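Local coordinates for protein aldehyde dehydrogenase (Trypanosoma brucei, PDB 5NNO) that probably oxidises aldehydes to carboxylic acids with NAD+ as the hydride acceptor, at residues A148-S153 with V176-G181. Numbering follows the deposited sequence.
Sequences AVIKPS and VGIVNG. With NAD (nicotinamide-adenine-dinucleotide), chain C.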
ATOM      1  N   ALA A 148       9.499  -1.981  16.978  1.00 20.79           N
ATOM      2  CA  ALA A 148       8.396  -0.973  16.958  1.00 20.36           C
ATOM      3  C   ALA A 148       8.584   0.245  17.873  1.00 20.57           C
ATOM      4  O   ALA A 148       9.276   0.182  18.880  1.00 21.07           O
ATOM      5  CB  ALA A 148       7.054  -1.649  17.233  1.00 20.14           C
ATOM      6  N   VAL A 149       7.992   1.365  17.461  1.00 20.25           N
ATOM      7  CA  VAL A 149       7.845   2.555  18.316  1.00 20.44           C
ATOM      8  C   VAL A 149       6.368   2.884  18.335  1.00 20.05           C
ATOM      9  O   VAL A 149       5.679   2.790  17.300  1.00 19.61           O
ATOM     10  CB  VAL A 149       8.667   3.761  17.817  1.00 20.58           C
ATOM     11  CG1 VAL A 149       8.515   4.954  18.750  1.00 20.88           C
ATOM     12  CG2 VAL A 149      10.150   3.394  17.711  1.00 21.00           C
ATOM     13  N   ILE A 150       5.867   3.218  19.528  1.00 20.26           N
ATOM     14  CA  ILE A 150       4.448   3.530  19.716  1.00 19.99           C
ATOM     15  C   ILE A 150       4.293   4.936  20.267  1.00 20.19           C
ATOM     16  O   ILE A 150       5.068   5.366  21.118  1.00 20.69           O
ATOM     17  CB  ILE A 150       3.721   2.501  20.596  1.00 20.07           C
ATOM     18  CG1 ILE A 150       4.058   2.673  22.094  1.00 20.65           C
ATOM     19  CG2 ILE A 150       4.020   1.099  20.072  1.00 20.00           C
ATOM     20  CD1 ILE A 150       3.464   1.624  23.009  1.00 20.85           C
ATOM     21  N   LYS A 151       3.275   5.643  19.768  1.00 19.87           N
ATOM     22  CA  LYS A 151       2.991   6.997  20.194  1.00 20.08           C
ATOM     23  C   LYS A 151       1.537   7.041  20.677  1.00 19.94           C
ATOM     24  O   LYS A 151       0.625   7.161  19.868  1.00 19.55           O
ATOM     25  CB  LYS A 151       3.253   7.969  19.035  1.00 19.94           C
ATOM     26  CG  LYS A 151       3.758   9.348  19.458  1.00 20.41           C
ATOM     27  CD  LYS A 151       2.806  10.096  20.373  1.00 20.63           C
ATOM     28  CE  LYS A 151       1.510  10.462  19.694  1.00 20.24           C
ATOM     29  NZ  LYS A 151       0.681  11.215  20.667  1.00 20.54           N
ATOM     30  N   PRO A 152       1.314   6.894  21.998  1.00 20.31           N
ATOM     31  CA  PRO A 152      -0.067   6.991  22.526  1.00 20.26           C
ATOM     32  C   PRO A 152      -0.688   8.365  22.411  1.00 20.31           C
ATOM     33  O   PRO A 152      -0.016   9.387  22.556  1.00 20.65           O
ATOM     34  CB  PRO A 152       0.073   6.590  24.006  1.00 20.78           C
ATOM     35  CG  PRO A 152       1.353   5.794  24.065  1.00 20.96           C
ATOM     36  CD  PRO A 152       2.256   6.421  23.031  1.00 20.81           C
ATOM     37  N   SER A 153      -1.979   8.395  22.115  1.00 20.02           N
ATOM     38  CA  SER A 153      -2.714   9.649  22.166  1.00 20.16           C
ATOM     39  C   SER A 153      -2.558  10.315  23.527  1.00 20.78           C
ATOM     40  O   SER A 153      -2.596   9.646  24.540  1.00 21.02           O
ATOM     41  CB  SER A 153      -4.186   9.426  21.891  1.00 19.87           C
ATOM     42  OG  SER A 153      -4.858  10.682  21.838  1.00 20.04           O
ATOM     43  N   VAL A 176      10.310  -2.557  21.685  1.00 22.56           N
ATOM     44  CA  VAL A 176       9.114  -1.671  21.553  1.00 22.03           C
ATOM     45  C   VAL A 176       9.370  -0.352  22.288  1.00 22.27           C
ATOM     46  O   VAL A 176       9.334  -0.310  23.518  1.00 22.74           O
ATOM     47  CB  VAL A 176       7.826  -2.321  22.136  1.00 21.92           C
ATOM     48  CG1 VAL A 176       6.658  -1.337  22.180  1.00 21.51           C
ATOM     49  CG2 VAL A 176       7.420  -3.526  21.308  1.00 21.68           C
ATOM     50  N   GLY A 177       9.652   0.711  21.535  1.00 22.04           N
ATOM     51  CA  GLY A 177       9.966   2.036  22.122  1.00 22.34           C
ATOM     52  C   GLY A 177       8.704   2.843  22.423  1.00 22.05           C
ATOM     53  O   GLY A 177       7.681   2.620  21.781  1.00 21.49           O
ATOM     54  N   ILE A 178       8.776   3.769  23.385  1.00 22.49           N
ATOM     55  CA  ILE A 178       7.628   4.640  23.718  1.00 22.32           C
ATOM     56  C   ILE A 178       7.960   6.119  23.622  1.00 22.52           C
ATOM     57  O   ILE A 178       8.943   6.562  24.178  1.00 23.13           O
ATOM     58  CB  ILE A 178       7.039   4.371  25.133  1.00 22.72           C
ATOM     59  CG1 ILE A 178       6.772   2.873  25.337  1.00 22.66           C
ATOM     60  CG2 ILE A 178       5.744   5.175  25.320  1.00 22.48           C
ATOM     61  CD1 ILE A 178       6.334   2.517  26.737  1.00 23.17           C
ATOM     62  N   VAL A 179       7.097   6.872  22.930  1.00 22.07           N
ATOM     63  CA  VAL A 179       7.185   8.333  22.802  1.00 22.28           C
ATOM     64  C   VAL A 179       5.853   8.925  23.245  1.00 22.17           C
ATOM     65  O   VAL A 179       4.842   8.616  22.643  1.00 21.60           O
ATOM     66  CB  VAL A 179       7.461   8.742  21.323  1.00 21.89           C
ATOM     67  CG1 VAL A 179       7.290  10.238  21.106  1.00 22.08           C
ATOM     68  CG2 VAL A 179       8.873   8.309  20.910  1.00 22.12           C
ATOM     69  N   ASN A 180       5.847   9.792  24.261  1.00 22.75           N
ATOM     70  CA  ASN A 180       4.591  10.457  24.713  1.00 22.73           C
ATOM     71  C   ASN A 180       4.639  11.970  24.456  1.00 23.02           C
ATOM     72  O   ASN A 180       5.704  12.607  24.516  1.00 23.53           O
ATOM     73  CB  ASN A 180       4.282  10.186  26.204  1.00 23.24           C
ATOM     74  CG  ASN A 180       3.541   8.858  26.437  1.00 22.88           C
ATOM     75  OD1 ASN A 180       2.448   8.638  25.916  1.00 22.34           O
ATOM     76  ND2 ASN A 180       4.135   7.983  27.229  1.00 23.26           N
ATOM     77  N   GLY A 181       3.462  12.534  24.196  1.00 22.76           N
ATOM     78  CA  GLY A 181       3.294  13.949  23.888  1.00 23.02           C
ATOM     79  C   GLY A 181       2.277  14.167  22.789  1.00 22.43           C
ATOM     80  O   GLY A 181       1.734  13.208  22.244  1.00 21.81           O
TER
HETATM   81  PA  NAD C 601      -6.326  13.029  16.849  1.00 29.84           P
HETATM   82  O1A NAD C 601      -6.441  14.473  16.401  1.00 27.58           O
HETATM   83  O2A NAD C 601      -6.274  12.636  18.314  1.00 27.58           O
HETATM   84  O5B NAD C 601      -5.019  12.423  16.112  1.00 28.34           O
HETATM   85  C5B NAD C 601      -4.471  11.134  16.407  1.00 26.98           C
HETATM   86  C4B NAD C 601      -2.967  11.208  16.685  1.00 25.90           C
HETATM   87  O4B NAD C 601      -2.377  12.230  15.867  1.00 24.95           O
HETATM   88  C3B NAD C 601      -2.604  11.515  18.144  1.00 25.44           C
HETATM   89  O3B NAD C 601      -1.649  10.567  18.647  1.00 24.36           O
HETATM   90  C2B NAD C 601      -2.009  12.908  18.122  1.00 25.01           C
HETATM   91  O2B NAD C 601      -0.920  13.038  19.042  1.00 24.44           O
HETATM   92  C1B NAD C 601      -1.540  13.057  16.675  1.00 24.75           C
HETATM   93  N9A NAD C 601      -1.538  14.450  16.164  1.00 24.01           N
HETATM   94  C8A NAD C 601      -2.457  15.429  16.339  1.00 24.53           C
HETATM   95  N7A NAD C 601      -2.061  16.576  15.713  1.00 24.00           N
HETATM   96  C5A NAD C 601      -0.874  16.319  15.124  1.00 23.10           C
HETATM   97  C6A NAD C 601       0.107  17.058  14.303  1.00 22.56           C
HETATM   98  N6A NAD C 601      -0.125  18.336  13.983  1.00 22.28           N
HETATM   99  N1A NAD C 601       1.228  16.432  13.889  1.00 22.55           N
HETATM  100  C2A NAD C 601       1.474  15.145  14.204  1.00 23.11           C
HETATM  101  N3A NAD C 601       0.627  14.410  14.947  1.00 22.84           N
HETATM  102  C4A NAD C 601      -0.536  14.928  15.427  1.00 23.32           C
HETATM  103  O3  NAD C 601      -7.573  12.263  16.190  1.00 25.55           O
HETATM  104  PN  NAD C 601      -9.059  12.811  16.496  1.00 24.21           P
HETATM  105  O1N NAD C 601      -9.324  14.049  15.664  1.00 24.88           O
HETATM  106  O2N NAD C 601      -9.245  12.921  17.986  1.00 21.37           O
HETATM  107  O5D NAD C 601      -9.924  11.604  15.870  1.00 21.10           O
HETATM  108  C5D NAD C 601     -10.189  11.767  14.484  1.00 18.32           C
HETATM  109  C4D NAD C 601     -10.609  10.522  13.743  1.00 16.45           C
HETATM  110  O4D NAD C 601      -9.974   9.302  14.122  1.00 14.84           O
HETATM  111  C3D NAD C 601     -12.085  10.278  13.918  1.00 15.90           C
HETATM  112  O3D NAD C 601     -12.773  11.102  12.983  1.00 15.88           O
HETATM  113  C2D NAD C 601     -12.202   8.794  13.655  1.00 15.10           C
HETATM  114  O2D NAD C 601     -13.039   8.562  12.528  1.00 14.45           O
HETATM  115  C1D NAD C 601     -10.754   8.321  13.443  1.00 14.33           C
HETATM  116  N1N NAD C 601     -10.570   6.963  13.949  1.00 13.34           N
HETATM  117  C2N NAD C 601     -10.391   5.937  13.089  1.00 13.06           C
HETATM  118  C3N NAD C 601     -10.254   4.624  13.561  1.00 12.50           C
HETATM  119  C7N NAD C 601     -10.048   3.444  12.654  1.00 12.00           C
HETATM  120  O7N NAD C 601      -9.396   2.502  13.067  1.00 11.81           O
HETATM  121  N7N NAD C 601     -10.570   3.430  11.428  1.00 11.66           N
HETATM  122  C4N NAD C 601     -10.298   4.403  14.933  1.00 12.81           C
HETATM  123  C5N NAD C 601     -10.477   5.474  15.790  1.00 12.52           C
HETATM  124  C6N NAD C 601     -10.616   6.752  15.273  1.00 13.16           C
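Lys151 gives a clear example of a strand end serving both sheet and cofactor: its NZ donates to Gly181 O at 2.8 Å, almost straight on to that carbonyl (C=O...N 171°). Lys151 NZ also bonds Pro152 O at 2.7 Å, from above the carbonyl plane, and reaches the adenosine ribose of NAD at O2B (2.9 Å) and O3B (3.2 Å). Four oxygens thus surround an ammonium with three hydrogens, so at least two must share one; together they probably stabilise the buried charge. Bends at chi2 (-60°) and chi3 (-66°) carry the chain past Val179, with Lys151 CG 4.0 Å from Val179 CG1 and its CD against Val179 O. Beside it, the side chains of Pro152 and Asn180 cross at about a right angle, Pro152 CG and CD touching Asn180 OD1, while Asn180 ND2 bonds Thr164 of helix 157-170. N-terminal to the lysine the strands pair in parallel through Gly177 N to Ala148 O and Ile150 N to Gly177 O; Val179 N to Ile150 O extends the pairing just past strand 176-178. Ile150 CG2 meets Val176 CG1 on the face packed by Leu138 and Leu167; on the opposite face Val149 CG1 meets Val179 CG2. This is a right-handed beta-alpha-beta crossover of the Rossmann-like NAD-binding domain, whose lysine holds the adenosine ribose.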